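Glycosyl hydrolases family 31 family protein (PDB 6DRU) hydrolyses xyloglucan oligosaccharides, releasing alpha-xylose from their non-reducing terminal glucose as a family 31 alpha-xylosidase. Local coordinates at residues A[138-143]-A[205-210]; A[240-245]-A[604-609]; A[268-273]-A[313-318]; A[323-328]-A[393-398]. One frame throughout, in Å; residues are numbered along the deposited sequence.

Contact 1 of 4, residues A[138-143]-A[205-210]; sequences EFSFSA and RTRFTA
S140 OG is gripped from two sides: it accepts the NE-H of R207 at 2.9 Å (NE to OG) and donates to a water that in turn binds E138 O. The serine oxygen sits at the edge of the guanidinium, some 20° out of its plane. Over one face of the same group lies E138 OE2, 3.1 Å from R207 NH1, a salt bridge of charges alone because no N-H points at the oxygen. R205 NH1 lies over the opposite face; its guanidinium is held by D168 of the second subunit through NH2. CG anti to the backbone N (chi1 -178°) and a bend at chi3 bring the R207 guanidinium across to S140 and E138 on the partner strand. These groups share one face of two antiparallel strands, the middle of a five-stranded sheet in the N-terminal beta-sandwich region. F139 with F208 and F141 with T206 are the hydrogen-bonded pairs. The other face carries F139, F141 and F208, with T206 among them, and is turned to the sandwich interior. F141 crosses F208 at about a right angle, CE1 meeting that ring's edge at CD1 (4.0 Å), and F208 also packs on P179 and F181 of the facing sheet.

Contact 2 of 4, residues A[240-245]-A[604-609]; sequences GRAPAP and NQFHLT
The imidazole of H607 turns its edge to A242: A242 O lies in the ring plane and ND1 in the carbonyl plane of A242, giving a hydrogen bond of 2.8 Å from ND1 to A242 O at 154°. The guanidinium of R241 has L608 O and T609 CA over one face, so that its contact with the helix is through the flat of the group. Although R241 NH1 is 2.8 Å from L608 O, the angle is poor for a hydrogen bond, and the group spends its N-H groups on E53, S236 and the carbonyl of Q233. The F606 ring receives the methyl of A242 obliquely, CB to CE2 3.4 Å, and has a water over one face, toward the rim. Taking the N-H of A242 at 3.0 Å, this water donates to F606 O and so bridges the loop and the helix. The contact thus lays the linker after helix 228-239, which leads into the first strand of the family 31 TIM barrel, against the C-terminal turn of helix 596-609. G240 starts that linker with a positive phi (142°), a value that suits glycine alone here. T609 closes the turn from within: its N and OG1 reach Q605 O from opposite faces of the peptide plane, OG1 at 3.1 Å.

Contact 3 of 4, residues A[268-273]-A[313-318]; sequences LAQNFH and KNLTGA. With NAG (2-acetamido-2-deoxy-beta-D-glucopyranose), chain O.
L315 wedges between A269, Q270 and H273, joining two helices of the outer layer of the TIM barrel, 262-274 and 305-316, that follow successive parallel strands. Its CG lies beside the backbone N (chi1 -63°) with an extended second torsion, which sends the two methyls forward as a fork. CD1 rests against A269 CB at 4.0 Å, the alanine being small enough to let the helices close up, and against Q270 OE1 at 3.5 Å. CD2 stands over one face of the H273 imidazole, toward the rim, the two side chains crossing at about a right angle. Q270 bends at chi2 (72°), which lays its amide against the two methyls of L315, while NE2 is held by D274. T316 divides its branches: OG1, placed between the backbone N and carbonyl carbon (chi1 64°), bonds V312 O and accepts from A318 N in an ST turn, leaving CG2 to press on F272 CB at 3.7 Å. G317, with positive phi, then takes the chain out of the helix. The sequence N314-L315-T316 is an N-glycosylation sequon whose leucine faces the neighbouring helix. N314 carries the sugar, ND2 bonded covalently to NAG C1 at 1.5 Å.

Contact 4 of 4, residues A[323-328]-A[393-398]; sequences SLWPSV and WIDQAD. With XYS (alpha-D-xylopyranose), chain N; BGC (beta-D-glucopyranose), chain F.
L324 N donates to W393 O at 3.0 Å, the sounder rung of a short parallel ladder; the return bond from D395 N to L324 O is weak. Just beyond the strand ends, the carboxylate of D395, an active-site residue, meets the xylose: OD1 lies 3.0 Å from XYS C1, a position consistent with the nucleophile of a retaining family 31 enzyme, with D487 as proton donor. OD1 has two further partners. W325 NE1 donates to it weakly, at 3.1 Å, the indole plane being 70° from the carboxylate. A water bound to S323 OG, lying over the centre of the W393 ring, also donates to it; S323 is thus a second-shell residue and, with the weak bond from W325, is likely to orient the acid. W325 turns its edge to the sugar ring, XYS O5 lying in plane, while Q396 CG packs over the face of its six-membered ring, 3.7 Å from the centroid, as a CH-pi contact. W393 likewise offers an edge to the xylose: CZ2 is 3.2 Å from XYS O3. On the other side of the strands L324 and I394 run side by side, CD2 to CG2 3.9 Å, branched aliphatics suited to the layer between barrel and helices. P326 rests its ring on A397, CG 4.2 Å from A397 CB. Strands 319-328 and 391-394 are neighbours in the TIM barrel, their C-terminal ends contributing W325, W393 and D395 to the pocket; I394, A397 and P326 back onto helix 439-455, I394 also meets strand 467-469, and P326 and S327 lean on strand 360-364.

From the N terminus, the chain first closes contact 1, a loop of 61 residues that pairs strands 135-142 and 205-213 within the N-terminal beta region. It is complete before contact 2 opens at the linker after helix 228-239. Contact 2 waits for helix 596-609 and so encloses the barrel strands and helices between. Inside that span lie contact 3, which joins helices 262-274 and 305-316, and then contact 4, which pairs strands 319-328 and 391-394; these two are in series, helix 305-316 leading directly into strand 319-328. None of the loops cross. Contacts 1 and 3 lie on opposite sides of the chain's centre, their centres about 54 Å apart.

Contact 1 of 4, residues A[138-143]-A[205-210]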
# COMPACT_ATOMS: atom_id res chain seq x y z
N GLU A 138 -9.77 -9.57 10.49
CA GLU A 138 -10.66 -9.09 11.54
C GLU A 138 -11.63 -10.21 11.87
O GLU A 138 -12.52 -10.52 11.06
CB GLU A 138 -11.40 -7.83 11.10
CG GLU A 138 -10.50 -6.62 10.93
CD GLU A 138 -11.19 -5.45 10.25
OE1 GLU A 138 -10.86 -5.14 9.09
OE2 GLU A 138 -12.08 -4.85 10.89
N PHE A 139 -11.47 -10.82 13.04
CA PHE A 139 -12.31 -11.93 13.48
C PHE A 139 -13.20 -11.47 14.62
O PHE A 139 -12.71 -10.90 15.61
CB PHE A 139 -11.46 -13.13 13.90
CG PHE A 139 -11.10 -14.04 12.76
CD1 PHE A 139 -10.62 -13.52 11.56
CD2 PHE A 139 -11.24 -15.41 12.88
CE1 PHE A 139 -10.29 -14.36 10.51
CE2 PHE A 139 -10.90 -16.25 11.83
CZ PHE A 139 -10.43 -15.72 10.64
N SER A 140 -14.50 -11.70 14.50
CA SER A 140 -15.50 -11.20 15.43
C SER A 140 -16.23 -12.36 16.10
O SER A 140 -16.63 -13.32 15.45
CB SER A 140 -16.50 -10.29 14.72
OG SER A 140 -15.84 -9.19 14.12
N PHE A 141 -16.41 -12.24 17.42
CA PHE A 141 -17.12 -13.23 18.21
C PHE A 141 -18.19 -12.53 19.04
O PHE A 141 -18.04 -11.37 19.43
CB PHE A 141 -16.17 -14.00 19.13
CG PHE A 141 -14.96 -14.56 18.43
CD1 PHE A 141 -13.80 -13.82 18.33
CD2 PHE A 141 -14.98 -15.84 17.89
CE1 PHE A 141 -12.68 -14.33 17.68
CE2 PHE A 141 -13.87 -16.35 17.24
CZ PHE A 141 -12.72 -15.60 17.14
N SER A 142 -19.28 -13.25 19.30
CA SER A 142 -20.39 -12.66 20.05
C SER A 142 -20.02 -12.47 21.51
O SER A 142 -19.15 -13.16 22.06
CB SER A 142 -21.64 -13.54 19.93
OG SER A 142 -21.42 -14.81 20.53
N ALA A 143 -20.69 -11.51 22.15
CA ALA A 143 -20.50 -11.24 23.57
C ALA A 143 -21.82 -10.76 24.16
O ALA A 143 -22.70 -10.26 23.45
CB ALA A 143 -19.40 -10.20 23.80
N ARG A 205 -19.90 -7.68 20.99
CA ARG A 205 -18.98 -8.32 20.05
C ARG A 205 -17.56 -8.24 20.58
O ARG A 205 -17.11 -7.19 21.03
CB ARG A 205 -19.04 -7.65 18.67
CG ARG A 205 -18.05 -8.24 17.69
CD ARG A 205 -18.11 -7.55 16.34
NE ARG A 205 -17.65 -6.17 16.44
CZ ARG A 205 -17.46 -5.37 15.40
NH1 ARG A 205 -17.70 -5.81 14.17
NH2 ARG A 205 -17.04 -4.12 15.59
N THR A 206 -16.86 -9.37 20.52
CA THR A 206 -15.43 -9.42 20.79
C THR A 206 -14.70 -9.56 19.45
O THR A 206 -15.00 -10.48 18.68
CB THR A 206 -15.08 -10.58 21.71
OG1 THR A 206 -15.74 -10.41 22.97
CG2 THR A 206 -13.58 -10.65 21.94
N ARG A 207 -13.76 -8.66 19.19
CA ARG A 207 -13.08 -8.62 17.90
C ARG A 207 -11.58 -8.54 18.08
O ARG A 207 -11.08 -7.70 18.84
CB ARG A 207 -13.57 -7.44 17.05
CG ARG A 207 -12.94 -7.38 15.68
CD ARG A 207 -13.49 -6.24 14.86
NE ARG A 207 -14.31 -6.72 13.75
CZ ARG A 207 -14.78 -5.95 12.77
NH1 ARG A 207 -14.49 -4.65 12.76
NH2 ARG A 207 -15.52 -6.47 11.80
N PHE A 208 -10.85 -9.41 17.37
CA PHE A 208 -9.40 -9.36 17.29
C PHE A 208 -8.99 -9.08 15.85
O PHE A 208 -9.63 -9.58 14.91
CB PHE A 208 -8.78 -10.68 17.76
CG PHE A 208 -9.08 -11.01 19.19
CD1 PHE A 208 -10.23 -11.71 19.53
CD2 PHE A 208 -8.21 -10.63 20.20
CE1 PHE A 208 -10.50 -12.02 20.85
CE2 PHE A 208 -8.48 -10.94 21.52
CZ PHE A 208 -9.63 -11.63 21.85
N THR A 209 -7.94 -8.29 15.68
CA THR A 209 -7.45 -7.93 14.36
C THR A 209 -5.96 -8.21 14.25
O THR A 209 -5.24 -8.23 15.26
CB THR A 209 -7.71 -6.45 14.01
OG1 THR A 209 -6.88 -5.61 14.82
CG2 THR A 209 -9.17 -6.09 14.24
N ALA A 210 -5.50 -8.43 13.02
CA ALA A 210 -4.09 -8.63 12.72
C ALA A 210 -3.72 -7.73 11.55
O ALA A 210 -4.35 -7.80 10.49
CB ALA A 210 -3.80 -10.09 12.39
O HOH W 1 -15.12 -9.85 11.62

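Contact 2 of 4, residues A[240-245]-A[604-609]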
# COMPACT_ATOMS: atom_id res chain seq x y z
N GLY A 240 2.87 -22.44 28.31
CA GLY A 240 4.09 -22.61 29.07
C GLY A 240 3.91 -22.70 30.58
O GLY A 240 3.17 -21.92 31.18
N ARG A 241 4.59 -23.67 31.18
CA ARG A 241 4.63 -23.83 32.63
C ARG A 241 5.90 -23.20 33.17
O ARG A 241 7.01 -23.54 32.72
CB ARG A 241 4.56 -25.31 33.02
CG ARG A 241 3.19 -25.95 32.81
CD ARG A 241 2.25 -25.63 33.96
NE ARG A 241 0.89 -26.08 33.69
CZ ARG A 241 0.51 -27.36 33.70
NH1 ARG A 241 1.40 -28.31 33.97
NH2 ARG A 241 -0.75 -27.68 33.45
N ALA A 242 5.75 -22.29 34.12
CA ALA A 242 6.90 -21.55 34.63
C ALA A 242 7.89 -22.49 35.32
O ALA A 242 7.50 -23.52 35.87
CB ALA A 242 6.45 -20.47 35.60
N PRO A 243 9.17 -22.15 35.30
CA PRO A 243 10.17 -22.93 36.02
C PRO A 243 10.18 -22.56 37.51
O PRO A 243 9.46 -21.67 37.96
CB PRO A 243 11.48 -22.53 35.34
CG PRO A 243 11.22 -21.13 34.88
CD PRO A 243 9.78 -21.08 34.49
N ALA A 244 11.00 -23.28 38.26
CA ALA A 244 11.08 -22.85 39.65
C ALA A 244 12.18 -21.81 39.81
O ALA A 244 13.28 -21.98 39.28
CB ALA A 244 11.35 -24.03 40.58
N PRO A 245 11.91 -20.72 40.54
CA PRO A 245 12.90 -19.65 40.64
C PRO A 245 14.06 -20.05 41.55
O PRO A 245 13.89 -20.90 42.43
CB PRO A 245 12.09 -18.48 41.24
CG PRO A 245 11.07 -19.16 42.07
CD PRO A 245 10.69 -20.42 41.32
N ASN A 604 6.34 -22.94 43.64
CA ASN A 604 6.40 -24.30 43.13
C ASN A 604 5.07 -24.74 42.54
O ASN A 604 5.04 -25.43 41.51
CB ASN A 604 6.84 -25.26 44.25
CG ASN A 604 6.92 -26.70 43.79
OD1 ASN A 604 5.96 -27.46 43.95
ND2 ASN A 604 8.05 -27.08 43.21
N GLN A 605 3.96 -24.34 43.17
CA GLN A 605 2.65 -24.69 42.62
C GLN A 605 2.37 -23.95 41.32
O GLN A 605 1.71 -24.51 40.43
CB GLN A 605 1.56 -24.40 43.65
CG GLN A 605 1.26 -25.59 44.53
CD GLN A 605 0.74 -26.77 43.75
OE1 GLN A 605 -0.21 -26.64 42.97
NE2 GLN A 605 1.36 -27.92 43.93
N PHE A 606 2.84 -22.71 41.19
CA PHE A 606 2.78 -22.03 39.90
C PHE A 606 3.59 -22.78 38.85
O PHE A 606 3.24 -22.76 37.66
CB PHE A 606 3.27 -20.59 40.04
CG PHE A 606 3.17 -19.78 38.78
CD1 PHE A 606 1.95 -19.58 38.17
CD2 PHE A 606 4.30 -19.21 38.22
CE1 PHE A 606 1.85 -18.84 37.00
CE2 PHE A 606 4.20 -18.46 37.06
CZ PHE A 606 2.98 -18.28 36.45
N HIS A 607 4.66 -23.45 39.27
CA HIS A 607 5.48 -24.22 38.35
C HIS A 607 4.80 -25.51 37.92
O HIS A 607 5.04 -26.00 36.81
CB HIS A 607 6.84 -24.51 38.99
CG HIS A 607 7.48 -25.77 38.48
ND1 HIS A 607 7.95 -25.90 37.19
CD2 HIS A 607 7.75 -26.94 39.09
CE1 HIS A 607 8.46 -27.10 37.03
NE2 HIS A 607 8.36 -27.76 38.17
N LEU A 608 3.93 -26.07 38.76
CA LEU A 608 3.33 -27.37 38.45
C LEU A 608 2.00 -27.25 37.72
O LEU A 608 1.77 -27.98 36.75
CB LEU A 608 3.13 -28.17 39.74
CG LEU A 608 4.35 -28.50 40.60
CD1 LEU A 608 3.90 -29.10 41.92
CD2 LEU A 608 5.29 -29.44 39.88
N THR A 609 1.12 -26.36 38.17
CA THR A 609 -0.23 -26.27 37.64
C THR A 609 -0.56 -24.91 37.03
O THR A 609 -1.67 -24.73 36.53
CB THR A 609 -1.27 -26.61 38.72
OG1 THR A 609 -0.98 -25.86 39.91
CG2 THR A 609 -1.24 -28.10 39.04
O HOH W 2 2.79 -21.89 34.68

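Contact 3 of 4, residues A[268-273]-A[313-318]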
# COMPACT_ATOMS: atom_id res chain seq x y z
N LEU A 268 28.38 -0.11 48.92
CA LEU A 268 27.00 -0.50 49.20
C LEU A 268 26.96 -1.87 49.88
O LEU A 268 26.23 -2.06 50.86
CB LEU A 268 26.19 -0.51 47.91
CG LEU A 268 24.72 -0.93 47.99
CD1 LEU A 268 23.93 0.04 48.84
CD2 LEU A 268 24.16 -0.98 46.58
N ALA A 269 27.73 -2.83 49.36
CA ALA A 269 27.80 -4.14 50.00
C ALA A 269 28.44 -4.04 51.39
O ALA A 269 28.05 -4.77 52.31
CB ALA A 269 28.58 -5.11 49.12
N GLN A 270 29.42 -3.15 51.55
CA GLN A 270 30.02 -2.94 52.86
C GLN A 270 29.00 -2.39 53.85
O GLN A 270 29.05 -2.71 55.04
CB GLN A 270 31.22 -2.01 52.75
CG GLN A 270 32.15 -2.03 53.96
CD GLN A 270 32.96 -3.31 54.04
OE1 GLN A 270 33.82 -3.57 53.20
NE2 GLN A 270 32.68 -4.12 55.06
N ASN A 271 28.08 -1.55 53.38
CA ASN A 271 27.07 -0.98 54.27
C ASN A 271 26.09 -2.04 54.75
O ASN A 271 25.76 -2.10 55.94
CB ASN A 271 26.34 0.16 53.57
CG ASN A 271 26.80 1.53 54.05
OD1 ASN A 271 26.21 2.10 54.97
ND2 ASN A 271 27.85 2.05 53.43
N PHE A 272 25.59 -2.87 53.84
CA PHE A 272 24.71 -3.96 54.24
C PHE A 272 25.41 -4.91 55.21
O PHE A 272 24.79 -5.40 56.16
CB PHE A 272 24.22 -4.73 53.01
CG PHE A 272 23.07 -4.07 52.30
CD1 PHE A 272 21.78 -4.25 52.74
CD2 PHE A 272 23.30 -3.28 51.19
CE1 PHE A 272 20.72 -3.64 52.09
CE2 PHE A 272 22.24 -2.67 50.53
CZ PHE A 272 20.95 -2.85 50.98
N HIS A 273 26.70 -5.15 54.99
CA HIS A 273 27.44 -6.07 55.85
C HIS A 273 27.66 -5.47 57.23
O HIS A 273 27.43 -6.12 58.25
CB HIS A 273 28.78 -6.43 55.20
CG HIS A 273 29.69 -7.22 56.09
ND1 HIS A 273 30.79 -6.66 56.70
CD2 HIS A 273 29.66 -8.52 56.46
CE1 HIS A 273 31.40 -7.58 57.42
NE2 HIS A 273 30.74 -8.72 57.29
N LYS A 313 29.78 -10.63 46.93
CA LYS A 313 29.34 -11.92 47.47
C LYS A 313 30.06 -12.25 48.77
O LYS A 313 29.52 -12.98 49.61
CB LYS A 313 29.55 -13.02 46.43
CG LYS A 313 29.11 -14.41 46.90
CD LYS A 313 29.04 -15.40 45.75
CE LYS A 313 30.08 -16.50 45.91
NZ LYS A 313 29.90 -17.57 44.88
N ASN A 314 31.25 -11.70 48.98
CA ASN A 314 31.99 -11.97 50.21
C ASN A 314 31.41 -11.22 51.40
O ASN A 314 31.45 -11.72 52.53
CB ASN A 314 33.46 -11.60 50.03
CG ASN A 314 34.32 -12.03 51.21
OD1 ASN A 314 34.47 -11.28 52.18
ND2 ASN A 314 34.87 -13.24 51.14
N LEU A 315 30.87 -10.02 51.18
CA LEU A 315 30.32 -9.20 52.25
C LEU A 315 28.86 -9.53 52.55
O LEU A 315 28.46 -9.56 53.72
CB LEU A 315 30.45 -7.72 51.90
CG LEU A 315 31.87 -7.16 51.73
CD1 LEU A 315 31.82 -5.70 51.31
CD2 LEU A 315 32.67 -7.32 53.02
N THR A 316 28.06 -9.77 51.51
CA THR A 316 26.62 -9.96 51.68
C THR A 316 26.11 -11.29 51.14
O THR A 316 24.96 -11.64 51.43
CB THR A 316 25.85 -8.83 50.99
OG1 THR A 316 26.08 -8.87 49.58
CG2 THR A 316 26.29 -7.48 51.53
N GLY A 317 26.90 -12.03 50.37
CA GLY A 317 26.41 -13.21 49.69
C GLY A 317 25.44 -12.95 48.57
O GLY A 317 24.93 -13.91 47.98
N ALA A 318 25.17 -11.69 48.24
CA ALA A 318 24.19 -11.35 47.23
C ALA A 318 24.74 -11.59 45.83
O ALA A 318 25.94 -11.44 45.58
CB ALA A 318 23.76 -9.89 47.38
C1 NAG O . 35.47 -13.52 52.44
C2 NAG O . 35.28 -14.37 53.70
C3 NAG O . 35.89 -13.69 54.91
C4 NAG O . 37.31 -13.22 54.62
C5 NAG O . 37.37 -12.44 53.31
C6 NAG O . 38.80 -12.03 52.98
C7 NAG O . 33.24 -15.62 53.31
C8 NAG O . 31.77 -15.72 53.59
N2 NAG O . 33.87 -14.62 53.92
O3 NAG O . 35.91 -14.60 56.02
O4 NAG O . 37.77 -12.38 55.69
O5 NAG O . 36.85 -13.24 52.26
O6 NAG O . 38.80 -11.08 51.91
O7 NAG O . 33.82 -16.41 52.58

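Contact 4 of 4, residues A[323-328]-A[393-398]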
# COMPACT_ATOMS: atom_id res chain seq x y z
N SER A 323 22.36 -4.10 33.66
CA SER A 323 21.39 -3.63 32.69
C SER A 323 21.98 -3.60 31.29
O SER A 323 23.17 -3.34 31.10
CB SER A 323 20.89 -2.23 33.06
OG SER A 323 20.19 -1.63 31.98
N LEU A 324 21.13 -3.86 30.30
CA LEU A 324 21.51 -3.74 28.90
C LEU A 324 20.31 -3.27 28.09
O LEU A 324 19.18 -3.68 28.36
CB LEU A 324 22.05 -5.06 28.33
CG LEU A 324 21.10 -6.26 28.28
CD1 LEU A 324 21.29 -7.04 26.99
CD2 LEU A 324 21.31 -7.16 29.48
N TRP A 325 20.56 -2.40 27.13
CA TRP A 325 19.54 -1.92 26.21
C TRP A 325 19.74 -2.55 24.83
O TRP A 325 20.86 -2.91 24.46
CB TRP A 325 19.59 -0.39 26.07
CG TRP A 325 18.87 0.34 27.16
CD1 TRP A 325 18.66 -0.09 28.44
CD2 TRP A 325 18.27 1.64 27.07
NE1 TRP A 325 17.96 0.86 29.14
CE2 TRP A 325 17.71 1.93 28.33
CE3 TRP A 325 18.15 2.58 26.04
CZ2 TRP A 325 17.05 3.13 28.59
CZ3 TRP A 325 17.49 3.76 26.30
CH2 TRP A 325 16.94 4.03 27.56
N PRO A 326 18.67 -2.71 24.05
CA PRO A 326 18.80 -3.30 22.71
C PRO A 326 19.31 -2.34 21.66
O PRO A 326 19.48 -2.75 20.50
CB PRO A 326 17.36 -3.74 22.40
CG PRO A 326 16.52 -2.74 23.11
CD PRO A 326 17.26 -2.38 24.38
N SER A 327 19.58 -1.09 22.01
CA SER A 327 20.00 -0.09 21.04
C SER A 327 21.48 -0.22 20.72
O SER A 327 22.30 -0.57 21.57
CB SER A 327 19.71 1.32 21.57
OG SER A 327 20.31 1.51 22.84
N VAL A 328 21.82 0.07 19.46
CA VAL A 328 23.19 0.06 18.99
C VAL A 328 23.46 1.37 18.26
O VAL A 328 22.68 1.76 17.39
CB VAL A 328 23.47 -1.14 18.06
CG1 VAL A 328 24.90 -1.08 17.53
CG2 VAL A 328 23.20 -2.45 18.77
N TRP A 393 19.35 -7.52 33.32
CA TRP A 393 18.22 -6.60 33.31
C TRP A 393 18.02 -6.13 31.87
O TRP A 393 18.72 -5.23 31.40
CB TRP A 393 18.48 -5.43 34.25
CG TRP A 393 17.32 -4.50 34.43
CD1 TRP A 393 16.07 -4.65 33.92
CD2 TRP A 393 17.31 -3.28 35.18
NE1 TRP A 393 15.28 -3.59 34.30
CE2 TRP A 393 16.02 -2.74 35.08
CE3 TRP A 393 18.27 -2.60 35.93
CZ2 TRP A 393 15.66 -1.55 35.70
CZ3 TRP A 393 17.91 -1.41 36.55
CH2 TRP A 393 16.62 -0.90 36.42
N ILE A 394 17.08 -6.76 31.16
CA ILE A 394 16.84 -6.47 29.75
C ILE A 394 15.75 -5.41 29.68
O ILE A 394 14.56 -5.70 29.58
CB ILE A 394 16.50 -7.73 28.96
CG1 ILE A 394 15.66 -8.68 29.80
CG2 ILE A 394 17.78 -8.37 28.50
CD1 ILE A 394 15.21 -9.93 29.06
N ASP A 395 16.18 -4.16 29.72
CA ASP A 395 15.30 -3.01 29.82
C ASP A 395 15.05 -2.40 28.45
O ASP A 395 15.87 -2.54 27.54
CB ASP A 395 15.92 -1.97 30.77
CG ASP A 395 15.04 -0.77 30.99
OD1 ASP A 395 15.58 0.35 31.02
OD2 ASP A 395 13.81 -0.94 31.12
N GLN A 396 13.90 -1.75 28.30
CA GLN A 396 13.59 -0.92 27.14
C GLN A 396 13.59 -1.72 25.84
O GLN A 396 14.03 -1.25 24.79
CB GLN A 396 14.56 0.26 27.04
CG GLN A 396 14.30 1.33 28.07
CD GLN A 396 13.57 2.52 27.48
OE1 GLN A 396 13.98 3.06 26.46
NE2 GLN A 396 12.48 2.92 28.12
N ALA A 397 13.07 -2.95 25.90
CA ALA A 397 13.01 -3.84 24.75
C ALA A 397 11.57 -4.11 24.33
O ALA A 397 11.20 -5.24 24.02
CB ALA A 397 13.74 -5.15 25.03
N ASP A 398 10.75 -3.05 24.30
CA ASP A 398 9.35 -3.22 23.92
C ASP A 398 9.20 -3.58 22.45
O ASP A 398 8.26 -4.31 22.08
CB ASP A 398 8.56 -1.95 24.24
CG ASP A 398 8.49 -1.67 25.73
OD1 ASP A 398 9.48 -1.16 26.30
OD2 ASP A 398 7.44 -1.95 26.35
C1 XYS N . 14.10 2.78 32.02
C2 XYS N . 13.72 1.74 33.05
C3 XYS N . 14.24 2.17 34.40
C4 XYS N . 15.72 2.45 34.31
C5 XYS N . 15.98 3.41 33.17
O1 XYS N . 13.56 4.03 32.39
O2 XYS N . 12.31 1.62 33.10
O3 XYS N . 14.01 1.15 35.35
O4 XYS N . 16.17 3.03 35.51
O5 XYS N . 15.51 2.86 31.96
C2 BGC F . 12.22 9.42 29.25
C3 BGC F . 11.93 8.17 28.49
C4 BGC F . 13.11 7.20 28.64
C5 BGC F . 13.46 7.01 30.09
C6 BGC F . 14.71 6.15 30.21
C1 BGC F . 12.51 9.04 30.68
O2 BGC F . 11.08 10.31 29.20
O3 BGC F . 11.74 8.49 27.16
O4 BGC F . 12.76 5.94 28.09
O5 BGC F . 13.71 8.26 30.69
O6 BGC F . 15.27 6.30 31.50
O HOH W 3 17.77 -0.24 32.77
O HOH W 4 17.28 -5.06 26.80